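Local structure of 4-alpha-glucanotransferase (Corynebacterium glutamicum, 5B68) at residues A[560-570]-A[651-661]; A[594-603]-A[615-624]. The protein belongs to the amylomaltase (disproportionating enzyme) family of 4-alpha-glucanotransferases, combining a TIM-barrel fold with an N-terminal beta-sandwich domain. All blocks are in the same frame, centred on the assembly; numbering follows the deposited sequence.

Interaction 1: A[560-570]-A[651-661]; sequences HDLPPTAGYLE and VDMVGEKRAQN. With SO4 (sulfate ion), chain E.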
loop_
_atom_site.group_PDB
_atom_site.type_symbol
_atom_site.label_atom_id
_atom_site.label_comp_id
_atom_site.label_asym_id
_atom_site.label_seq_id
_atom_site.Cartn_x
_atom_site.Cartn_y
_atom_site.Cartn_z
ATOM N N HIS A 560 -12.207 6.661 -1.429
ATOM C CA HIS A 560 -12.330 6.813 0.021
ATOM C C HIS A 560 -11.885 8.197 0.521
ATOM O O HIS A 560 -12.238 8.544 1.629
ATOM C CB HIS A 560 -11.516 5.687 0.743
ATOM C CG HIS A 560 -10.067 5.716 0.416
ATOM N ND1 HIS A 560 -9.526 5.114 -0.695
ATOM C CD2 HIS A 560 -9.049 6.396 1.005
ATOM C CE1 HIS A 560 -8.232 5.380 -0.755
ATOM N NE2 HIS A 560 -7.925 6.172 0.262
ATOM N N ASP A 561 -11.132 8.949 -0.269
ATOM C CA ASP A 561 -10.726 10.296 0.143
ATOM C C ASP A 561 -11.712 11.408 -0.318
ATOM O O ASP A 561 -11.414 12.584 -0.127
ATOM C CB ASP A 561 -9.320 10.626 -0.389
ATOM C CG ASP A 561 -8.198 9.851 0.341
ATOM O OD1 ASP A 561 -8.343 9.617 1.530
ATOM O OD2 ASP A 561 -7.183 9.531 -0.284
ATOM N N LEU A 562 -12.831 11.057 -0.958
ATOM C CA LEU A 562 -13.829 12.042 -1.398
ATOM C C LEU A 562 -15.146 11.771 -0.719
ATOM O O LEU A 562 -15.431 10.646 -0.235
ATOM C CB LEU A 562 -14.042 11.953 -2.909
ATOM C CG LEU A 562 -12.940 12.588 -3.697
ATOM C CD1 LEU A 562 -12.990 12.136 -5.149
ATOM C CD2 LEU A 562 -13.050 14.102 -3.588
ATOM N N PRO A 563 -16.001 12.779 -0.666
ATOM C CA PRO A 563 -17.364 12.436 -0.217
ATOM C C PRO A 563 -18.012 11.466 -1.239
ATOM O O PRO A 563 -17.727 11.563 -2.415
ATOM C CB PRO A 563 -18.067 13.802 -0.212
ATOM C CG PRO A 563 -16.956 14.779 -0.016
ATOM C CD PRO A 563 -15.865 14.230 -0.912
ATOM N N PRO A 564 -18.762 10.492 -0.768
ATOM C CA PRO A 564 -19.521 9.639 -1.684
ATOM C C PRO A 564 -20.407 10.444 -2.621
ATOM O O PRO A 564 -20.710 11.599 -2.346
ATOM C CB PRO A 564 -20.347 8.820 -0.779
ATOM C CG PRO A 564 -19.500 8.689 0.460
ATOM C CD PRO A 564 -18.967 10.076 0.629
ATOM N N THR A 565 -20.731 9.854 -3.745
ATOM C CA THR A 565 -21.348 10.616 -4.848
ATOM C C THR A 565 -22.668 11.274 -4.446
ATOM O O THR A 565 -22.936 12.381 -4.927
ATOM C CB THR A 565 -21.509 9.731 -6.030
ATOM O OG1 THR A 565 -20.247 9.151 -6.332
ATOM C CG2 THR A 565 -21.987 10.495 -7.275
ATOM N N ALA A 566 -23.450 10.675 -3.554
ATOM C CA ALA A 566 -24.702 11.335 -3.142
ATOM C C ALA A 566 -24.394 12.654 -2.431
ATOM O O ALA A 566 -25.131 13.640 -2.576
ATOM C CB ALA A 566 -25.550 10.466 -2.255
ATOM N N GLY A 567 -23.329 12.663 -1.635
ATOM C CA GLY A 567 -22.848 13.921 -0.985
ATOM C C GLY A 567 -22.176 14.876 -1.937
ATOM O O GLY A 567 -22.461 16.093 -1.919
ATOM N N TYR A 568 -21.340 14.329 -2.818
ATOM C CA TYR A 568 -20.599 15.094 -3.777
ATOM C C TYR A 568 -21.554 15.849 -4.733
ATOM O O TYR A 568 -21.366 17.003 -4.992
ATOM C CB TYR A 568 -19.684 14.198 -4.588
ATOM C CG TYR A 568 -18.626 14.913 -5.316
ATOM C CD1 TYR A 568 -18.903 15.634 -6.463
ATOM C CD2 TYR A 568 -17.308 14.930 -4.847
ATOM C CE1 TYR A 568 -17.923 16.313 -7.142
ATOM C CE2 TYR A 568 -16.313 15.601 -5.548
ATOM C CZ TYR A 568 -16.631 16.310 -6.679
ATOM O OH TYR A 568 -15.673 16.997 -7.405
ATOM N N LEU A 569 -22.569 15.167 -5.256
ATOM C CA LEU A 569 -23.608 15.834 -6.074
ATOM C C LEU A 569 -24.248 17.043 -5.386
ATOM O O LEU A 569 -24.627 17.992 -6.082
ATOM C CB LEU A 569 -24.711 14.819 -6.472
ATOM C CG LEU A 569 -24.292 13.825 -7.578
ATOM C CD1 LEU A 569 -25.192 12.579 -7.674
ATOM C CD2 LEU A 569 -24.159 14.486 -8.940
ATOM N N GLU A 570 -24.369 17.001 -4.056
ATOM C CA GLU A 570 -25.061 18.037 -3.303
ATOM C C GLU A 570 -24.098 19.072 -2.679
ATOM O O GLU A 570 -24.492 19.821 -1.787
ATOM C CB GLU A 570 -26.057 17.384 -2.294
ATOM C CG GLU A 570 -27.347 16.906 -2.989
ATOM C CD GLU A 570 -27.976 15.638 -2.393
ATOM O OE1 GLU A 570 -28.405 15.716 -1.209
ATOM O OE2 GLU A 570 -28.067 14.572 -3.109
ATOM N N VAL A 651 -20.359 2.595 -0.892
ATOM C CA VAL A 651 -21.076 3.760 -0.351
ATOM C C VAL A 651 -22.092 4.302 -1.357
ATOM O O VAL A 651 -23.142 4.803 -0.945
ATOM C CB VAL A 651 -20.121 4.934 0.057
ATOM C CG1 VAL A 651 -19.354 4.569 1.315
ATOM C CG2 VAL A 651 -19.169 5.371 -1.033
ATOM N N ASP A 652 -21.725 4.286 -2.624
ATOM C CA ASP A 652 -22.596 4.822 -3.692
ATOM C C ASP A 652 -23.766 3.891 -4.004
ATOM O O ASP A 652 -24.749 4.347 -4.590
ATOM C CB ASP A 652 -21.797 5.073 -4.989
ATOM C CG ASP A 652 -20.945 6.306 -4.904
ATOM O OD1 ASP A 652 -21.078 7.003 -3.884
ATOM O OD2 ASP A 652 -20.205 6.599 -5.846
ATOM N N MET A 653 -23.689 2.624 -3.595
ATOM C CA MET A 653 -24.755 1.669 -3.798
ATOM C C MET A 653 -25.868 1.831 -2.761
ATOM O O MET A 653 -26.970 1.320 -2.966
ATOM C CB MET A 653 -24.218 0.218 -3.852
ATOM C CG MET A 653 -23.127 0.027 -4.840
ATOM S SD MET A 653 -22.529 -1.664 -4.940
ATOM C CE MET A 653 -23.487 -2.349 -6.315
ATOM N N VAL A 654 -25.611 2.529 -1.644
ATOM C CA VAL A 654 -26.608 2.637 -0.599
ATOM C C VAL A 654 -27.030 4.089 -0.303
ATOM O O VAL A 654 -27.838 4.305 0.583
ATOM C CB VAL A 654 -26.120 1.962 0.706
ATOM C CG1 VAL A 654 -25.781 0.524 0.456
ATOM C CG2 VAL A 654 -24.903 2.683 1.232
ATOM N N GLY A 655 -26.462 5.061 -1.023
ATOM C CA GLY A 655 -26.791 6.473 -0.879
ATOM C C GLY A 655 -26.083 7.203 0.227
ATOM O O GLY A 655 -26.544 8.225 0.662
ATOM N N GLU A 656 -24.987 6.627 0.745
ATOM C CA GLU A 656 -24.150 7.296 1.808
ATOM C C GLU A 656 -23.811 8.749 1.403
ATOM O O GLU A 656 -23.346 9.000 0.279
ATOM C CB GLU A 656 -22.862 6.431 1.954
ATOM C CG GLU A 656 -21.817 6.916 2.891
ATOM C CD GLU A 656 -22.241 6.809 4.322
ATOM O OE1 GLU A 656 -22.817 7.825 4.797
ATOM O OE2 GLU A 656 -22.034 5.744 4.992
ATOM N N LYS A 657 -23.997 9.668 2.326
ATOM C CA LYS A 657 -23.551 11.059 2.107
ATOM C C LYS A 657 -22.268 11.461 2.867
ATOM O O LYS A 657 -21.666 12.479 2.506
ATOM C CB LYS A 657 -24.677 12.050 2.420
ATOM C CG LYS A 657 -25.748 12.030 1.333
ATOM C CD LYS A 657 -26.999 12.820 1.670
ATOM C CE LYS A 657 -28.001 12.640 0.531
ATOM N NZ LYS A 657 -29.364 13.131 0.872
ATOM N N ARG A 658 -21.911 10.722 3.932
ATOM C CA ARG A 658 -20.721 11.046 4.772
ATOM C C ARG A 658 -19.345 10.547 4.216
ATOM O O ARG A 658 -19.179 9.345 3.943
ATOM C CB ARG A 658 -20.943 10.513 6.164
ATOM C CG ARG A 658 -22.217 11.019 6.801
ATOM C CD ARG A 658 -22.176 10.898 8.296
ATOM N NE ARG A 658 -22.499 9.560 8.796
ATOM C CZ ARG A 658 -22.460 9.227 10.093
ATOM N NH1 ARG A 658 -22.775 8.010 10.494
ATOM N NH2 ARG A 658 -22.112 10.130 11.022
ATOM N N ALA A 659 -18.383 11.490 4.061
ATOM C CA ALA A 659 -16.972 11.197 3.747
ATOM C C ALA A 659 -16.360 10.326 4.814
ATOM O O ALA A 659 -16.699 10.428 6.013
ATOM C CB ALA A 659 -16.143 12.451 3.553
ATOM N N GLN A 660 -15.547 9.369 4.359
ATOM C CA GLN A 660 -14.849 8.492 5.295
ATOM C C GLN A 660 -13.596 9.219 5.831
ATOM O O GLN A 660 -13.227 9.031 7.007
ATOM C CB GLN A 660 -14.391 7.214 4.581
ATOM C CG GLN A 660 -13.823 6.128 5.524
ATOM C CD GLN A 660 -14.751 5.670 6.610
ATOM O OE1 GLN A 660 -14.576 6.025 7.782
ATOM N NE2 GLN A 660 -15.765 4.829 6.258
ATOM N N ASN A 661 -12.940 9.923 4.936
ATOM C CA ASN A 661 -11.717 10.683 5.255
ATOM C C ASN A 661 -11.802 12.048 4.604
ATOM O O ASN A 661 -12.189 12.139 3.417
ATOM C CB ASN A 661 -10.495 9.947 4.682
ATOM C CG ASN A 661 -9.142 10.633 5.042
ATOM O OD1 ASN A 661 -8.929 11.028 6.176
ATOM N ND2 ASN A 661 -8.247 10.736 4.075
HETATM S S SO4 E . -4.613 12.368 5.049
HETATM O O1 SO4 E . -5.469 11.154 5.161
HETATM O O2 SO4 E . -3.224 11.895 5.194
HETATM O O3 SO4 E . -4.801 12.976 3.711
HETATM O O4 SO4 E . -4.996 13.395 6.026
HETATM O O HOH W 1 -15.045 8.859 1.749
HETATM O O HOH W 2 -13.435 13.854 1.477
HETATM O O HOH W 3 -23.255 8.004 -2.483
#
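Pro563 and Ala659 bring the two backbones to 4.2 Å between their CA atoms, and Gly567 and Lys657 come to 4.3 Å between theirs. Both segments follow adjacent parallel strands of the TIM barrel, 553-556 and 645-649. Pro564 takes the N-cap position of helix 565-569. The carboxylate of Asp652 serves the start of this helix with both oxygens: Thr565 N donates to OD1 (2.9 Å), on its syn side, and Thr565 OG1 donates to OD2 (2.6 Å) from above the carboxylate plane. With Thr565 OG1 turned beside its own backbone N (chi1 -54°), the hydroxyl and the N-H face the same carboxylate. A water accepts from Ala566 N and donates to Asp652 OD1 and Glu656 O. The Pro564 ring crosses Val651 at about a right angle, with CG 3.7 Å from Val651 CG2. At the outer end Lys657 stretches to Glu570 in a long salt bridge. At the other end, the Asp561 and Asn661 side chains lie side by side, and His560 NE2 and Asp561 OD2 both hydrogen-bond a bound BTB molecule. Asn661 ND2 donates to Asp561 OD1 (2.8 Å, 163°) and to sulfate O1 (3.0 Å).

Interaction 2: A[594-603]-A[615-624]; sequences DLQWQAEILD and EYVGLERDQR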
loop_
_atom_site.group_PDB
_atom_site.type_symbol
_atom_site.label_atom_id
_atom_site.label_comp_id
_atom_site.label_asym_id
_atom_site.label_seq_id
_atom_site.Cartn_x
_atom_site.Cartn_y
_atom_site.Cartn_z
ATOM N N ASP A 594 -17.834 24.152 -8.670
ATOM C CA ASP A 594 -18.293 22.771 -8.546
ATOM C C ASP A 594 -19.534 22.472 -9.427
ATOM O O ASP A 594 -19.457 21.626 -10.315
ATOM C CB ASP A 594 -18.538 22.462 -7.074
ATOM C CG ASP A 594 -19.266 21.146 -6.871
ATOM O OD1 ASP A 594 -18.635 20.067 -7.164
ATOM O OD2 ASP A 594 -20.447 21.189 -6.416
ATOM N N LEU A 595 -20.609 23.267 -9.286
ATOM C CA LEU A 595 -21.781 23.089 -10.191
ATOM C C LEU A 595 -21.418 23.107 -11.655
ATOM O O LEU A 595 -21.879 22.245 -12.459
ATOM C CB LEU A 595 -22.825 24.197 -9.965
ATOM C CG LEU A 595 -24.197 23.945 -10.626
ATOM C CD1 LEU A 595 -24.851 22.740 -9.941
ATOM C CD2 LEU A 595 -25.092 25.171 -10.489
ATOM N N GLN A 596 -20.550 24.043 -12.052
ATOM C CA GLN A 596 -20.150 24.138 -13.439
ATOM C C GLN A 596 -19.380 22.923 -13.950
ATOM O O GLN A 596 -19.575 22.442 -15.069
ATOM C CB GLN A 596 -19.296 25.422 -13.673
ATOM C CG GLN A 596 -18.649 25.649 -15.046
ATOM C CD GLN A 596 -19.603 25.784 -16.217
ATOM O OE1 GLN A 596 -19.300 25.395 -17.345
ATOM N NE2 GLN A 596 -20.725 26.365 -15.967
ATOM N N TRP A 597 -18.425 22.481 -13.146
ATOM C CA TRP A 597 -17.633 21.280 -13.484
ATOM C C TRP A 597 -18.557 20.035 -13.569
ATOM O O TRP A 597 -18.473 19.275 -14.542
ATOM C CB TRP A 597 -16.585 21.084 -12.367
ATOM C CG TRP A 597 -15.688 19.851 -12.508
ATOM C CD1 TRP A 597 -15.516 18.865 -11.591
ATOM C CD2 TRP A 597 -14.869 19.527 -13.614
ATOM N NE1 TRP A 597 -14.644 17.929 -12.070
ATOM C CE2 TRP A 597 -14.229 18.303 -13.309
ATOM C CE3 TRP A 597 -14.600 20.152 -14.843
ATOM C CZ2 TRP A 597 -13.350 17.689 -14.178
ATOM C CZ3 TRP A 597 -13.695 19.555 -15.712
ATOM C CH2 TRP A 597 -13.059 18.310 -15.338
ATOM N N GLN A 598 -19.403 19.854 -12.555
ATOM C CA GLN A 598 -20.447 18.780 -12.553
ATOM C C GLN A 598 -21.295 18.826 -13.840
ATOM O O GLN A 598 -21.504 17.810 -14.524
ATOM C CB GLN A 598 -21.307 18.839 -11.320
ATOM C CG GLN A 598 -20.571 18.401 -10.059
ATOM C CD GLN A 598 -21.442 18.074 -8.889
ATOM O OE1 GLN A 598 -22.577 17.592 -9.010
ATOM N NE2 GLN A 598 -20.908 18.312 -7.698
ATOM N N ALA A 599 -21.683 20.021 -14.245
ATOM C CA ALA A 599 -22.542 20.156 -15.420
ATOM C C ALA A 599 -21.855 19.695 -16.611
ATOM O O ALA A 599 -22.403 18.955 -17.426
ATOM C CB ALA A 599 -23.011 21.633 -15.588
ATOM N N GLU A 600 -20.600 20.110 -16.748
ATOM C CA GLU A 600 -19.792 19.717 -17.862
ATOM C C GLU A 600 -19.622 18.191 -17.942
ATOM O O GLU A 600 -19.595 17.604 -19.063
ATOM C CB GLU A 600 -18.410 20.417 -17.802
ATOM C CG GLU A 600 -18.452 21.874 -18.280
ATOM C CD GLU A 600 -17.120 22.602 -18.123
ATOM O OE1 GLU A 600 -16.142 22.108 -18.694
ATOM O OE2 GLU A 600 -17.100 23.677 -17.483
ATOM N N ILE A 601 -19.468 17.560 -16.768
ATOM C CA ILE A 601 -19.326 16.085 -16.721
ATOM C C ILE A 601 -20.636 15.400 -17.137
ATOM O O ILE A 601 -20.613 14.425 -17.924
ATOM C CB ILE A 601 -18.956 15.614 -15.292
ATOM C CG1 ILE A 601 -17.490 16.006 -14.978
ATOM C CG2 ILE A 601 -19.121 14.095 -15.151
ATOM C CD1 ILE A 601 -17.084 15.707 -13.547
ATOM N N LEU A 602 -21.746 15.934 -16.631
ATOM C CA LEU A 602 -23.058 15.388 -16.960
ATOM C C LEU A 602 -23.328 15.549 -18.461
ATOM O O LEU A 602 -23.914 14.659 -19.089
ATOM C CB LEU A 602 -24.141 16.055 -16.112
ATOM C CG LEU A 602 -24.035 15.780 -14.582
ATOM C CD1 LEU A 602 -24.945 16.713 -13.807
ATOM C CD2 LEU A 602 -24.324 14.328 -14.194
ATOM N N ASP A 603 -22.910 16.695 -19.047
ATOM C CA ASP A 603 -22.971 16.842 -20.512
ATOM C C ASP A 603 -22.134 15.842 -21.247
ATOM O O ASP A 603 -22.526 15.319 -22.313
ATOM C CB ASP A 603 -22.590 18.273 -20.949
ATOM C CG ASP A 603 -23.702 19.288 -20.671
ATOM O OD1 ASP A 603 -24.870 18.883 -20.389
ATOM O OD2 ASP A 603 -23.351 20.490 -20.646
ATOM N N GLU A 615 -28.826 19.294 -21.324
ATOM C CA GLU A 615 -28.068 20.537 -21.309
ATOM C C GLU A 615 -27.943 21.044 -19.875
ATOM O O GLU A 615 -28.645 21.927 -19.449
ATOM C CB GLU A 615 -28.675 21.575 -22.242
ATOM C CG GLU A 615 -28.730 21.123 -23.688
ATOM C CD GLU A 615 -27.362 20.879 -24.287
ATOM O OE1 GLU A 615 -27.283 20.249 -25.352
ATOM O OE2 GLU A 615 -26.358 21.315 -23.698
ATOM N N TYR A 616 -27.100 20.357 -19.119
ATOM C CA TYR A 616 -26.896 20.578 -17.695
ATOM C C TYR A 616 -26.336 21.939 -17.273
ATOM O O TYR A 616 -26.633 22.412 -16.210
ATOM C CB TYR A 616 -26.096 19.414 -17.095
ATOM C CG TYR A 616 -26.832 18.099 -17.208
ATOM C CD1 TYR A 616 -26.707 17.312 -18.330
ATOM C CD2 TYR A 616 -27.658 17.662 -16.201
ATOM C CE1 TYR A 616 -27.382 16.121 -18.440
ATOM C CE2 TYR A 616 -28.338 16.473 -16.301
ATOM C CZ TYR A 616 -28.197 15.710 -17.425
ATOM O OH TYR A 616 -28.869 14.538 -17.528
ATOM N N VAL A 617 -25.482 22.527 -18.083
ATOM C CA VAL A 617 -24.899 23.846 -17.773
ATOM C C VAL A 617 -26.047 24.826 -17.820
ATOM O O VAL A 617 -26.644 25.017 -18.863
ATOM C CB VAL A 617 -23.811 24.284 -18.798
ATOM C CG1 VAL A 617 -23.307 25.711 -18.532
ATOM C CG2 VAL A 617 -22.629 23.300 -18.820
ATOM N N GLY A 618 -26.370 25.395 -16.682
ATOM C CA GLY A 618 -27.432 26.364 -16.598
ATOM C C GLY A 618 -28.461 25.915 -15.601
ATOM O O GLY A 618 -29.130 26.758 -15.015
ATOM N N LEU A 619 -28.591 24.593 -15.417
ATOM C CA LEU A 619 -29.568 24.027 -14.496
ATOM C C LEU A 619 -29.202 24.267 -13.025
ATOM O O LEU A 619 -28.052 24.213 -12.689
ATOM C CB LEU A 619 -29.694 22.511 -14.741
ATOM C CG LEU A 619 -30.782 21.870 -15.639
ATOM C CD1 LEU A 619 -31.482 22.803 -16.616
ATOM C CD2 LEU A 619 -30.245 20.633 -16.350
ATOM N N GLU A 620 -30.200 24.444 -12.182
ATOM C CA GLU A 620 -30.005 24.505 -10.759
ATOM C C GLU A 620 -29.615 23.130 -10.301
ATOM O O GLU A 620 -29.959 22.150 -10.926
ATOM C CB GLU A 620 -31.289 24.891 -10.059
ATOM C CG GLU A 620 -31.734 26.309 -10.331
ATOM C CD GLU A 620 -31.783 27.134 -9.074
ATOM O OE1 GLU A 620 -31.346 28.298 -9.134
ATOM O OE2 GLU A 620 -32.245 26.616 -8.029
ATOM N N ARG A 621 -28.895 23.077 -9.203
ATOM C CA ARG A 621 -28.358 21.822 -8.684
ATOM C C ARG A 621 -29.441 20.782 -8.460
ATOM O O ARG A 621 -29.239 19.602 -8.745
ATOM C CB ARG A 621 -27.621 22.049 -7.374
ATOM C CG ARG A 621 -26.706 20.889 -6.977
ATOM C CD ARG A 621 -26.016 21.161 -5.645
ATOM N NE ARG A 621 -24.928 22.117 -5.824
ATOM C CZ ARG A 621 -23.682 21.831 -6.196
ATOM N NH1 ARG A 621 -22.812 22.816 -6.286
ATOM N NH2 ARG A 621 -23.277 20.550 -6.404
ATOM N N ASP A 622 -30.589 21.215 -7.946
ATOM C CA ASP A 622 -31.656 20.276 -7.646
ATOM C C ASP A 622 -32.610 20.050 -8.847
ATOM O O ASP A 622 -33.619 19.383 -8.694
ATOM C CB ASP A 622 -32.369 20.675 -6.325
ATOM C CG ASP A 622 -33.265 21.912 -6.470
ATOM O OD1 ASP A 622 -33.142 22.630 -7.500
ATOM O OD2 ASP A 622 -34.085 22.153 -5.543
ATOM N N GLN A 623 -32.219 20.544 -10.013
ATOM C CA GLN A 623 -32.940 20.349 -11.261
ATOM C C GLN A 623 -32.300 19.384 -12.274
ATOM O O GLN A 623 -32.636 19.439 -13.435
ATOM C CB GLN A 623 -33.154 21.699 -11.940
ATOM C CG GLN A 623 -34.053 22.648 -11.177
ATOM C CD GLN A 623 -34.039 24.060 -11.739
ATOM O OE1 GLN A 623 -33.404 24.341 -12.750
ATOM N NE2 GLN A 623 -34.757 24.959 -11.077
ATOM N N ARG A 624 -31.352 18.553 -11.856
ATOM C CA ARG A 624 -30.537 17.734 -12.799
ATOM C C ARG A 624 -31.004 16.262 -12.870
ATOM O O ARG A 624 -30.515 15.498 -13.703
ATOM C CB ARG A 624 -29.039 17.805 -12.396
ATOM C CG ARG A 624 -28.475 19.234 -12.447
ATOM C CD ARG A 624 -27.089 19.438 -11.826
ATOM N NE ARG A 624 -27.022 18.839 -10.500
ATOM C CZ ARG A 624 -25.881 18.455 -9.896
ATOM N NH1 ARG A 624 -24.714 18.624 -10.467
ATOM N NH2 ARG A 624 -25.935 17.929 -8.710
HETATM O O HOH W 4 -24.242 20.675 -12.380
HETATM O O HOH W 5 -26.775 17.417 -22.165
HETATM O O HOH W 6 -25.071 22.338 -21.365
#
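Arg621 grips Asp594 end-on, with NH1 and NH2 both donating to OD2, each at 2.9 Å. The guanidinium and carboxylate planes are only 7° apart. NH1 comes on the anti side of OD2, and NH2 nearly in line with the C-O bond. The other carboxylate oxygen, Asp594 OD1, accepts from Gln598 NE2 one helical turn on. The Arg621 guanidinium is bonded at its edge, while Leu595 CD1 covers one face, lying over its centre.

The second arginine works on Gln598. Arg624 NH1 donates to Gln598 OE1 at 2.8 Å and nearly straight, though from above the amide carbonyl plane. Arg624 NH2 makes only weak bonds, to Gln598 OE1 and to Leu569 O. The Arg624 chain bends at chi3 (-49°), and NE turns back to Arg621 O. A water accepts from Arg624 NH1 and donates to Leu595 O. Outside the two segments, Gln598 NE2 also donates to Tyr568 O, and Arg621 NH2 to Leu569 O.

At the far end of the contact, Asp603 OD1 takes the Tyr616 backbone N on its syn lone pair (3.0 Å). The same oxygen lies at the edge of the Tyr616 ring. Leu602 CB sits over one ring face in a CH-pi contact, 3.7 Å from the centroid. The Tyr616 OH is hydrogen-bonded to Pro612 O. Asp603 OD2 and Glu615 OE2 are 4.4 Å apart; a water donating to both probably eases their repulsion. Ala599 CB packs on Val617 CG2 (3.7 Å).

Tyr616 to Leu619 form a type II beta turn. This is a helix-to-helix connection in the segment between barrel strands 553-556 and 645-649: the loop after helix 587-607 folds back along it before helix 627-639.

The four segments come along the chain in the order 560-570, 594-603, 615-624, 651-661, so interaction 2 lies wholly between the two halves of interaction 1. Segments 560-570, 594-603 and 615-624 lie between strands 553-556 and 645-649 of the TIM barrel, and 651-661 follows the latter. Interaction 1 sits close to these neighbouring strands, whereas interaction 2 lies farther from the centre of the chain. Their centres are about 18 Å apart, yet they touch: the backbone carbonyls of Tyr568 and Leu569 meet Gln598 and Arg621, respectively. Helix 627-639 packs on both Thr565 and Leu602. The helical excursion is thus tied back to the barrel loops.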